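Local coordinates for CRISPR-associated endonuclease Cas9 (Campylobacter jejuni subsp. jejuni serotype O:2, PDB 5X2H), which is an RNA-guided endonuclease of CRISPR immunity that pairs its guide RNA with invading DNA and cuts the two DNA strands with separate nuclease domains, at residues 260-263 with 264-267; 273-276 with 277-281; 405-408 with 409-413; 494-497 with 498-502. One frame throughout, in Å; residues are numbered along the deposited sequence.

Interaction 1: 260-263 with 264-267; sequences RAPK and NSPL. With nucleotides of chain C; nucleotides of chain B.
Pro262 and Ser265 close a tight turn: the Ser265 hydroxyl, OG, donates to the carbonyl O of Pro262 at 3.1 Å, tilted about 15° from the carbonyl plane, while the backbone N of Ser265 adds a weak bond of 3.4 Å to that same O. The turn is of type I and spans Pro262 to Ser265. Its apolar side is closed by the proline ring, whose CG lies 4.1 Å from CB of Ser265, and Phe404 of helix 404-415 packs on both residues. Ser265 is also the N-cap of helix 266-288. Its OG sits between the backbone N and the carbonyl carbon (chi1 66°), from where it reaches Ala268 N in the first turn as well as Pro262 O, so one hydroxyl ties the loop to the helix start. On the looser side, long side chains run from the loop to nucleic acid. Lys263, extended beyond CG, brings NZ to a weak 3.4 Å bond with OP2 of U6 of chain B. Arg260 is straight from CG to NE and meets the target DNA with the edge of its guanidinium: NH2 donates to OP1 of DC19 of chain C at 2.7 Å, and NH1 to OP2 of DC19 at 3.0 Å, the latter nearly straight at 169°. A weak bond of 3.1 Å from NH1 to OP1 of DA18 of chain C adds the neighbouring phosphate, while NE is held by Asn251 O.

Interaction 2: 273-276 with 277-281; sequences ALTR and IINLL. With nucleotides of chain C; nucleotides of chain B.
Helix 266-288 passes through this contact as a regular alpha-helix, with one face against the guide RNA and target DNA and another against neighbouring helices. Thr275 and Asn279, one turn apart, lie side by side and point the same way toward the nucleic acid, with Thr275 CG2 3.7 Å from Asn279 ND2. The Thr275 methyl also approaches the sugar of A5 of chain B, 3.8 Å from its O4', while its OG1 turns back to Phe271 O. Asn279 brings its amide very close to the sugar of DT26 of chain C, CG lying 3.0 Å from O4', and also lies against an adenine base of the RNA and a thymine base of the DNA. Arg276 bends at chi2 and chi3, so CD passes 3.6 Å from the O2' of A5 of chain B before NH2 bonds to Gly332 O. On the protein side, Leu274 CB meets Ile278 CD1 at 4.1 Å, and both side chains pack against helix 294-307 and Met414. The backbone follows the usual i to i+4 pattern, for example Ile278 N to Leu274 O at 2.9 Å. Thr275 and Arg276 meet A5 by packing on its ribose, consistent with binding there that depends little on base identity.

Interaction 3: 405-408 with 409-413; sequences KALK and LVTPL
Helix 404-415 kinks at Pro412, whose nitrogen has no hydrogen to give to the turn before. Lys408 O therefore meets carbon instead, with Pro412 CD at 3.2 Å and CG close beside it. One residue earlier, Leu407 O takes two donors from Thr411: the backbone N at 3.1 Å and the hydroxyl OG1 at 2.5 Å, very short for a hydroxyl-carbonyl bond, arriving from opposite faces of the carbonyl plane. The threonine can do this because OG1 lies beside its own backbone N, anti to the carbonyl carbon (chi1 -43°). Ala406 O is shared as well, by Val410 N nearly along the C=O axis at 3.0 Å and by Leu409 N at 3.2 Å, which comes from above the carbonyl plane. Apolar groups pack close to carbonyl oxygens: Val410 CG2 lies 3.3 Å from Ala406 O and Leu409 CG 3.5 Å from Lys405 O. Leu407 and Thr411 turn to helix 266-288, where both touch Leu267, whereas Leu409 and Val410 face helix 420-427. Lys405 and Lys408 occupy the exposed side, and Lys408 NZ makes a long, weak ion pair with Asp356. The chemistry is that of a helix interrupted by proline: the threonine hydroxyl appears to add a bond at the carbonyl just before the one that Pro412 leaves without its backbone donor, which would satisfy a buried hydroxyl within its own helix.

Interaction 4: 494-497 with 498-502; sequences IARL and VLNYT. With nucleotides of chain B.
The guanidinium of Arg496 lies flat against a ribose rather than gripping a phosphate: C5' of G1 of chain B sits 3.4 Å above its plane, over the centre of the group. Within the helix, the same side chain packs with Leu499 and Asn500. Leu499 runs alongside it, CD2 touching NH2 of Arg496 at 3.4 Å, whereas Asn500 crosses it, its amide plane turned 45° from the guanidinium and its ND2 3.4 Å from Arg496 CD. Two bends, at chi2 and chi3 (54° and 57°), fold the arginine into this position over the sugar. Asn500 ND2 also makes a weak bond of 3.3 Å to OP1 of G2 of chain B, and the other end of its amide, OD1, accepts from Lys503 NZ, which fixes which way the amide is flipped. These residues belong to helix 493-505 of the RuvC nuclease domain, which packs beside strands 481-485 and 530-532 of the RNase H-like sheet. The start of the helix lies near the predicted magnesium site: the side chain of Ala495 is about 7 Å from that of Glu485. Another side of the helix is apolar. There Ile494 CG2 lies 4.5 Å from Val498 CG2, and Val498 continues onto Ile484 and Tyr465. Thr502 OG1 bonds back to Val498 O at 2.6 Å, on the other face of that carbonyl from its own backbone N. Tyr501 is buried in the protein, its OH bonded to Pro442 O and its ring edge-to-face with Phe444.

Interactions 1, 2 and 3 form one neighbourhood, and interaction 4 stands apart in the RuvC domain, about 30 Å from interaction 1 between centres. Interactions 1 and 2 share helix 266-288, the first at its capped start and the second further along. Helix 404-415 of interaction 3 packs on both: Leu267 CD2 meets Thr411 OG1 at 3.6 Å, and Leu274 CD1 meets Thr411 CG2 at 3.8 Å. Interactions 1, 2 and 4 are largely buried and touch nucleic acid, through phosphate bonds in 1, packing on sugars and bases in 2, and a weak phosphate bond and sugar packing in 4. Interaction 3, partly exposed, stays about 7 Å from it and is governed by its own helix bonds and packing on neighbouring helices.

Interaction 1: 260-263 with 264-267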
# COMPACT_ATOMS: atom_id res chain seq x y z
N ARG A 260 10.87 18.75 -9.18
CA ARG A 260 9.93 19.39 -10.09
C ARG A 260 9.45 20.72 -9.51
O ARG A 260 9.41 20.92 -8.30
CB ARG A 260 8.75 18.46 -10.37
CG ARG A 260 9.13 17.25 -11.20
CD ARG A 260 8.01 16.23 -11.26
NE ARG A 260 8.38 15.11 -12.11
CZ ARG A 260 7.62 14.03 -12.30
NH1 ARG A 260 6.45 13.91 -11.68
NH2 ARG A 260 8.05 13.06 -13.10
N ALA A 261 9.09 21.63 -10.41
CA ALA A 261 8.68 22.96 -9.97
C ALA A 261 7.20 22.97 -9.61
O ALA A 261 6.39 22.35 -10.31
CB ALA A 261 8.94 23.99 -11.06
N PRO A 262 6.81 23.65 -8.53
CA PRO A 262 5.39 23.75 -8.19
C PRO A 262 4.63 24.54 -9.25
O PRO A 262 5.13 25.53 -9.79
CB PRO A 262 5.39 24.48 -6.84
CG PRO A 262 6.69 25.22 -6.81
CD PRO A 262 7.67 24.35 -7.55
N LYS A 263 3.41 24.09 -9.54
CA LYS A 263 2.62 24.71 -10.59
C LYS A 263 2.27 26.16 -10.27
O LYS A 263 2.15 26.98 -11.19
CB LYS A 263 1.34 23.91 -10.85
CG LYS A 263 1.56 22.63 -11.63
CD LYS A 263 0.26 22.11 -12.22
CE LYS A 263 0.50 20.90 -13.10
NZ LYS A 263 -0.75 20.42 -13.74
N ASN A 264 2.10 26.50 -9.00
CA ASN A 264 1.63 27.82 -8.61
C ASN A 264 2.75 28.82 -8.38
O ASN A 264 2.52 29.87 -7.75
CB ASN A 264 0.75 27.72 -7.36
CG ASN A 264 -0.58 27.03 -7.64
OD1 ASN A 264 -1.54 27.67 -8.08
ND2 ASN A 264 -0.63 25.73 -7.40
N SER A 265 3.95 28.54 -8.86
CA SER A 265 5.02 29.53 -8.78
C SER A 265 4.92 30.50 -9.95
O SER A 265 4.36 30.17 -11.01
CB SER A 265 6.38 28.84 -8.79
OG SER A 265 6.62 28.20 -10.04
N PRO A 266 5.42 31.73 -9.79
CA PRO A 266 5.38 32.69 -10.91
C PRO A 266 6.04 32.17 -12.17
O PRO A 266 5.51 32.36 -13.27
CB PRO A 266 6.10 33.92 -10.34
CG PRO A 266 5.94 33.81 -8.86
CD PRO A 266 5.97 32.33 -8.56
N LEU A 267 7.20 31.52 -12.04
CA LEU A 267 7.87 30.95 -13.21
C LEU A 267 6.97 29.93 -13.91
O LEU A 267 6.84 29.94 -15.14
CB LEU A 267 9.19 30.31 -12.80
CG LEU A 267 10.48 30.93 -13.35
CD1 LEU A 267 11.67 30.06 -12.98
CD2 LEU A 267 10.39 31.12 -14.86
P DC C 19 5.84 10.38 -12.41
OP1 DC C 19 7.17 10.54 -13.04
OP2 DC C 19 4.84 11.46 -12.50
O5' DC C 19 5.18 9.03 -12.97
C5' DC C 19 3.95 9.08 -13.68
C4' DC C 19 3.22 7.76 -13.57
O4' DC C 19 2.54 7.69 -12.29
C3' DC C 19 2.13 7.55 -14.61
O3' DC C 19 2.68 6.94 -15.77
C2' DC C 19 1.17 6.62 -13.88
C1' DC C 19 1.23 7.18 -12.46
N1 DC C 19 0.24 8.28 -12.21
C2 DC C 19 -1.12 7.98 -12.12
O2 DC C 19 -1.49 6.80 -12.24
N3 DC C 19 -2.00 8.99 -11.90
C4 DC C 19 -1.57 10.24 -11.77
N4 DC C 19 -2.47 11.20 -11.55
C5 DC C 19 -0.18 10.57 -11.86
C6 DC C 19 0.68 9.57 -12.08
P DA C 18 4.68 14.24 -8.26
OP1 DA C 18 5.95 14.80 -8.77
OP2 DA C 18 3.38 14.80 -8.71
O5' DA C 18 4.66 12.67 -8.56
C5' DA C 18 5.78 11.87 -8.21
C4' DA C 18 5.52 10.41 -8.54
O4' DA C 18 4.49 9.89 -7.66
C3' DA C 18 4.99 10.18 -9.94
O3' DA C 18 6.07 10.06 -10.85
C2' DA C 18 4.23 8.86 -9.79
C1' DA C 18 3.66 8.99 -8.37
N9 DA C 18 2.29 9.50 -8.34
C8 DA C 18 1.89 10.78 -8.09
N7 DA C 18 0.59 10.95 -8.11
C5 DA C 18 0.09 9.69 -8.39
C6 DA C 18 -1.22 9.19 -8.55
N6 DA C 18 -2.31 9.95 -8.44
N1 DA C 18 -1.36 7.88 -8.83
C2 DA C 18 -0.26 7.12 -8.94
N3 DA C 18 1.02 7.47 -8.81
C4 DA C 18 1.13 8.78 -8.53
P U B 6 -0.12 22.19 -17.11
OP1 U B 6 -0.12 23.11 -15.94
OP2 U B 6 0.26 20.77 -16.93
O5' U B 6 -1.56 22.25 -17.78
C5' U B 6 -2.09 23.49 -18.23
C4' U B 6 -3.38 23.29 -19.00
O4' U B 6 -3.12 22.56 -20.22
C3' U B 6 -4.45 22.48 -18.30
O3' U B 6 -5.17 23.23 -17.33
C2' U B 6 -5.30 21.99 -19.46
O2' U B 6 -6.17 23.02 -19.92
C1' U B 6 -4.24 21.74 -20.53
N1 U B 6 -3.80 20.33 -20.56
C2 U B 6 -4.62 19.43 -21.22
O2 U B 6 -5.66 19.76 -21.76
N3 U B 6 -4.17 18.13 -21.22
C4 U B 6 -3.01 17.66 -20.64
O4 U B 6 -2.74 16.46 -20.72
C5 U B 6 -2.22 18.65 -19.97
C6 U B 6 -2.63 19.92 -19.96

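Interaction 2: 273-276 with 277-281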
# COMPACT_ATOMS: atom_id res chain seq x y z
N ALA A 273 1.52 29.71 -19.14
CA ALA A 273 0.83 30.72 -19.94
C ALA A 273 1.51 30.91 -21.29
O ALA A 273 0.84 31.01 -22.33
CB ALA A 273 0.76 32.04 -19.18
N LEU A 274 2.85 30.96 -21.31
CA LEU A 274 3.56 31.06 -22.58
C LEU A 274 3.35 29.82 -23.43
O LEU A 274 3.30 29.92 -24.66
CB LEU A 274 5.05 31.29 -22.33
CG LEU A 274 5.46 32.65 -21.77
CD1 LEU A 274 6.94 32.66 -21.41
CD2 LEU A 274 5.13 33.75 -22.76
N THR A 275 3.23 28.65 -22.81
CA THR A 275 3.04 27.42 -23.57
C THR A 275 1.72 27.44 -24.33
O THR A 275 1.68 27.17 -25.53
CB THR A 275 3.11 26.20 -22.64
OG1 THR A 275 4.43 26.11 -22.08
CG2 THR A 275 2.81 24.93 -23.41
N ARG A 276 0.62 27.77 -23.64
CA ARG A 276 -0.67 27.81 -24.31
C ARG A 276 -0.71 28.90 -25.38
O ARG A 276 -1.21 28.67 -26.49
CB ARG A 276 -1.79 28.04 -23.29
CG ARG A 276 -1.52 27.46 -21.92
CD ARG A 276 -2.30 26.18 -21.65
NE ARG A 276 -3.74 26.38 -21.81
CZ ARG A 276 -4.50 25.68 -22.66
NH1 ARG A 276 -3.95 24.73 -23.41
NH2 ARG A 276 -5.80 25.92 -22.74
N ILE A 277 -0.17 30.08 -25.07
CA ILE A 277 -0.27 31.21 -26.00
C ILE A 277 0.57 30.95 -27.24
O ILE A 277 0.07 31.04 -28.37
CB ILE A 277 0.16 32.51 -25.30
CG1 ILE A 277 -0.87 32.90 -24.23
CG2 ILE A 277 0.32 33.63 -26.31
CD1 ILE A 277 -0.46 34.09 -23.39
N ILE A 278 1.85 30.61 -27.06
CA ILE A 278 2.73 30.36 -28.20
C ILE A 278 2.20 29.21 -29.05
O ILE A 278 2.18 29.29 -30.29
CB ILE A 278 4.17 30.09 -27.72
CG1 ILE A 278 4.74 31.32 -27.03
CG2 ILE A 278 5.05 29.67 -28.88
CD1 ILE A 278 6.03 31.05 -26.28
N ASN A 279 1.73 28.14 -28.40
CA ASN A 279 1.22 27.00 -29.15
C ASN A 279 -0.07 27.34 -29.88
O ASN A 279 -0.34 26.78 -30.95
CB ASN A 279 1.01 25.80 -28.22
CG ASN A 279 2.32 25.21 -27.73
OD1 ASN A 279 3.40 25.71 -28.06
ND2 ASN A 279 2.23 24.15 -26.94
N LEU A 280 -0.88 28.25 -29.33
CA LEU A 280 -2.10 28.65 -30.02
C LEU A 280 -1.78 29.51 -31.24
O LEU A 280 -2.38 29.34 -32.30
CB LEU A 280 -3.03 29.40 -29.07
CG LEU A 280 -4.36 29.84 -29.70
CD1 LEU A 280 -5.17 28.64 -30.16
CD2 LEU A 280 -5.17 30.69 -28.73
N LEU A 281 -0.83 30.45 -31.10
CA LEU A 281 -0.43 31.27 -32.24
C LEU A 281 0.16 30.40 -33.35
O LEU A 281 -0.13 30.61 -34.53
CB LEU A 281 0.57 32.33 -31.79
CG LEU A 281 0.14 33.26 -30.66
CD1 LEU A 281 1.27 34.21 -30.29
CD2 LEU A 281 -1.11 34.03 -31.05
P DT C 26 -0.89 22.38 -33.07
OP1 DT C 26 -1.16 23.11 -34.33
OP2 DT C 26 -1.02 20.90 -33.02
O5' DT C 26 0.57 22.74 -32.54
C5' DT C 26 0.85 24.06 -32.09
C4' DT C 26 2.22 24.13 -31.45
O4' DT C 26 2.19 23.45 -30.17
C3' DT C 26 3.32 23.43 -32.23
O3' DT C 26 3.85 24.32 -33.20
C2' DT C 26 4.33 23.10 -31.15
C1' DT C 26 3.44 22.81 -29.94
N1 DT C 26 3.19 21.36 -29.70
C2 DT C 26 4.11 20.63 -28.98
O2 DT C 26 5.13 21.11 -28.53
N3 DT C 26 3.78 19.31 -28.81
C4 DT C 26 2.66 18.66 -29.28
O4 DT C 26 2.45 17.47 -29.08
C5 DT C 26 1.73 19.49 -30.02
C7 DT C 26 0.47 18.89 -30.58
C6 DT C 26 2.04 20.78 -30.19
P A B 5 4.92 19.57 -18.35
OP1 A B 5 5.19 19.97 -16.94
OP2 A B 5 4.67 18.14 -18.66
O5' A B 5 3.67 20.41 -18.87
C5' A B 5 3.77 21.81 -19.03
C4' A B 5 2.62 22.37 -19.84
O4' A B 5 2.64 21.82 -21.19
C3' A B 5 1.23 22.04 -19.34
O3' A B 5 0.84 22.82 -18.23
C2' A B 5 0.38 22.25 -20.59
O2' A B 5 0.18 23.64 -20.83
C1' A B 5 1.32 21.72 -21.67
N9 A B 5 1.02 20.31 -21.99
C8 A B 5 1.73 19.18 -21.65
N7 A B 5 1.18 18.07 -22.08
C5 A B 5 0.03 18.49 -22.73
C6 A B 5 -0.99 17.80 -23.41
N6 A B 5 -1.02 16.47 -23.55
N1 A B 5 -1.99 18.52 -23.95
C2 A B 5 -1.97 19.85 -23.81
N3 A B 5 -1.06 20.62 -23.20
C4 A B 5 -0.08 19.87 -22.68

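Interaction 3: 405-408 with 409-413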
# COMPACT_ATOMS: atom_id res chain seq x y z
N LYS A 405 15.32 25.06 -12.41
CA LYS A 405 16.56 25.26 -13.16
C LYS A 405 16.29 25.25 -14.66
O LYS A 405 16.84 26.07 -15.41
CB LYS A 405 17.58 24.20 -12.78
CG LYS A 405 18.96 24.43 -13.36
CD LYS A 405 19.91 23.30 -12.98
CE LYS A 405 21.33 23.62 -13.41
NZ LYS A 405 22.27 22.50 -13.14
N ALA A 406 15.44 24.33 -15.12
CA ALA A 406 15.09 24.30 -16.54
C ALA A 406 14.18 25.45 -16.92
O ALA A 406 14.26 25.96 -18.04
CB ALA A 406 14.44 22.96 -16.89
N LEU A 407 13.30 25.88 -16.00
CA LEU A 407 12.41 27.00 -16.29
C LEU A 407 13.19 28.30 -16.44
O LEU A 407 12.85 29.13 -17.28
CB LEU A 407 11.36 27.12 -15.19
CG LEU A 407 10.28 26.04 -15.14
CD1 LEU A 407 9.37 26.24 -13.94
CD2 LEU A 407 9.48 26.03 -16.43
N LYS A 408 14.24 28.48 -15.64
CA LYS A 408 15.06 29.69 -15.74
C LYS A 408 15.73 29.82 -17.10
O LYS A 408 16.10 30.93 -17.49
CB LYS A 408 16.11 29.70 -14.63
CG LYS A 408 15.60 30.12 -13.27
CD LYS A 408 16.62 29.82 -12.19
CE LYS A 408 16.53 30.82 -11.05
NZ LYS A 408 16.96 32.18 -11.49
N LEU A 409 15.90 28.71 -17.82
CA LEU A 409 16.56 28.71 -19.12
C LEU A 409 15.57 28.78 -20.28
O LEU A 409 15.77 29.55 -21.22
CB LEU A 409 17.43 27.46 -19.27
CG LEU A 409 18.55 27.28 -18.24
CD1 LEU A 409 19.13 25.88 -18.32
CD2 LEU A 409 19.63 28.33 -18.45
N VAL A 410 14.50 27.98 -20.23
CA VAL A 410 13.57 27.90 -21.35
C VAL A 410 12.66 29.12 -21.41
O VAL A 410 12.36 29.64 -22.49
CB VAL A 410 12.76 26.59 -21.26
CG1 VAL A 410 11.74 26.52 -22.38
CG2 VAL A 410 13.69 25.39 -21.29
N THR A 411 12.22 29.61 -20.25
CA THR A 411 11.25 30.71 -20.23
C THR A 411 11.77 31.99 -20.88
O THR A 411 10.98 32.64 -21.58
CB THR A 411 10.80 30.97 -18.79
OG1 THR A 411 10.55 29.72 -18.13
CG2 THR A 411 9.53 31.80 -18.78
N PRO A 412 13.02 32.43 -20.68
CA PRO A 412 13.46 33.65 -21.38
C PRO A 412 13.39 33.55 -22.89
O PRO A 412 13.05 34.53 -23.56
CB PRO A 412 14.90 33.84 -20.88
CG PRO A 412 14.94 33.16 -19.57
CD PRO A 412 14.04 31.97 -19.72
N LEU A 413 13.71 32.37 -23.45
CA LEU A 413 13.64 32.22 -24.90
C LEU A 413 12.19 32.18 -25.38
O LEU A 413 11.87 32.72 -26.44
CB LEU A 413 14.38 30.95 -25.33
CG LEU A 413 15.86 30.87 -24.98
CD1 LEU A 413 16.49 29.65 -25.64
CD2 LEU A 413 16.59 32.13 -25.39

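Interaction 4: 494-497 with 498-502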
# COMPACT_ATOMS: atom_id res chain seq x y z
N ILE A 494 2.51 -1.36 -18.82
CA ILE A 494 3.57 -2.11 -18.16
C ILE A 494 4.49 -2.76 -19.19
O ILE A 494 5.70 -2.91 -18.95
CB ILE A 494 2.97 -3.15 -17.20
CG1 ILE A 494 2.00 -2.47 -16.23
CG2 ILE A 494 4.06 -3.89 -16.43
CD1 ILE A 494 1.39 -3.42 -15.21
N ALA A 495 3.95 -3.14 -20.35
CA ALA A 495 4.80 -3.67 -21.41
C ALA A 495 5.70 -2.58 -21.97
O ALA A 495 6.90 -2.80 -22.17
CB ALA A 495 3.94 -4.27 -22.53
N ARG A 496 5.14 -1.39 -22.23
CA ARG A 496 5.94 -0.27 -22.70
C ARG A 496 6.99 0.12 -21.67
O ARG A 496 8.08 0.58 -22.03
CB ARG A 496 5.03 0.91 -23.04
CG ARG A 496 5.75 2.14 -23.56
CD ARG A 496 6.64 1.81 -24.75
NE ARG A 496 5.89 1.20 -25.85
CZ ARG A 496 6.40 0.97 -27.06
NH1 ARG A 496 5.66 0.41 -28.00
NH2 ARG A 496 7.65 1.32 -27.33
N LEU A 497 6.68 -0.06 -20.38
CA LEU A 497 7.65 0.25 -19.33
C LEU A 497 8.79 -0.76 -19.32
O LEU A 497 9.97 -0.38 -19.28
CB LEU A 497 6.95 0.27 -17.97
CG LEU A 497 7.82 0.65 -16.77
CD1 LEU A 497 8.36 2.06 -16.93
CD2 LEU A 497 7.01 0.53 -15.50
N VAL A 498 8.46 -2.05 -19.36
CA VAL A 498 9.49 -3.09 -19.38
C VAL A 498 10.35 -2.95 -20.63
O VAL A 498 11.57 -3.17 -20.59
CB VAL A 498 8.84 -4.48 -19.27
CG1 VAL A 498 9.87 -5.57 -19.53
CG2 VAL A 498 8.20 -4.67 -17.90
N LEU A 499 9.74 -2.58 -21.75
CA LEU A 499 10.48 -2.44 -23.00
C LEU A 499 11.47 -1.29 -22.93
O LEU A 499 12.65 -1.45 -23.27
CB LEU A 499 9.50 -2.26 -24.16
CG LEU A 499 10.08 -2.05 -25.56
CD1 LEU A 499 9.31 -2.87 -26.58
CD2 LEU A 499 10.07 -0.57 -25.94
N ASN A 500 11.01 -0.11 -22.49
CA ASN A 500 11.91 1.04 -22.37
C ASN A 500 12.99 0.79 -21.33
O ASN A 500 14.14 1.21 -21.51
CB ASN A 500 11.12 2.30 -22.01
CG ASN A 500 10.21 2.75 -23.13
OD1 ASN A 500 10.58 2.73 -24.30
ND2 ASN A 500 9.00 3.18 -22.77
N TYR A 501 12.64 0.10 -20.24
CA TYR A 501 13.61 -0.24 -19.21
C TYR A 501 14.66 -1.23 -19.73
O TYR A 501 15.81 -1.19 -19.30
CB TYR A 501 12.86 -0.77 -17.99
CG TYR A 501 13.60 -1.64 -17.00
CD1 TYR A 501 14.83 -1.27 -16.47
CD2 TYR A 501 13.02 -2.81 -16.52
CE1 TYR A 501 15.48 -2.07 -15.54
CE2 TYR A 501 13.65 -3.61 -15.60
CZ TYR A 501 14.88 -3.24 -15.11
OH TYR A 501 15.51 -4.05 -14.18
N THR A 502 14.28 -2.08 -20.68
CA THR A 502 15.23 -3.07 -21.19
C THR A 502 16.17 -2.47 -22.23
O THR A 502 17.37 -2.73 -22.21
CB THR A 502 14.47 -4.27 -21.78
OG1 THR A 502 13.61 -4.83 -20.78
CG2 THR A 502 15.45 -5.33 -22.25
P G B 1 2.35 4.75 -28.55
OP1 G B 1 2.05 3.53 -29.35
OP2 G B 1 1.83 4.86 -27.16
O5' G B 1 3.93 4.93 -28.50
C5' G B 1 4.79 3.81 -28.35
C4' G B 1 6.23 4.21 -28.53
O4' G B 1 6.47 4.58 -29.91
C3' G B 1 6.69 5.42 -27.74
O3' G B 1 7.01 5.13 -26.39
C2' G B 1 7.87 5.93 -28.55
O2' G B 1 9.01 5.13 -28.31
C1' G B 1 7.38 5.66 -29.97
N9 G B 1 6.67 6.82 -30.54
C8 G B 1 5.33 6.88 -30.85
N7 G B 1 4.97 8.04 -31.33
C5 G B 1 6.14 8.79 -31.33
C6 G B 1 6.37 10.13 -31.75
O6 G B 1 5.55 10.94 -32.21
N1 G B 1 7.70 10.50 -31.58
C2 G B 1 8.68 9.69 -31.08
N2 G B 1 9.90 10.23 -31.00
N3 G B 1 8.48 8.44 -30.69
C4 G B 1 7.20 8.05 -30.85
P G B 2 6.73 6.21 -25.23
OP1 G B 2 7.23 5.64 -23.96
OP2 G B 2 5.32 6.65 -25.34
O5' G B 2 7.65 7.45 -25.62
C5' G B 2 9.07 7.36 -25.53
C4' G B 2 9.74 8.65 -25.89
O4' G B 2 9.51 8.98 -27.29
C3' G B 2 9.28 9.90 -25.16
O3' G B 2 9.80 10.00 -23.84
C2' G B 2 9.76 11.01 -26.08
O2' G B 2 11.16 11.22 -25.94
C1' G B 2 9.49 10.39 -27.45
N9 G B 2 8.18 10.81 -27.97
C8 G B 2 7.01 10.09 -28.04
N7 G B 2 6.02 10.78 -28.55
C5 G B 2 6.57 12.03 -28.82
C6 G B 2 5.99 13.20 -29.38
O6 G B 2 4.82 13.38 -29.76
N1 G B 2 6.91 14.23 -29.48
C2 G B 2 8.23 14.16 -29.09
N2 G B 2 8.96 15.27 -29.27
N3 G B 2 8.78 13.08 -28.57
C4 G B 2 7.90 12.06 -28.47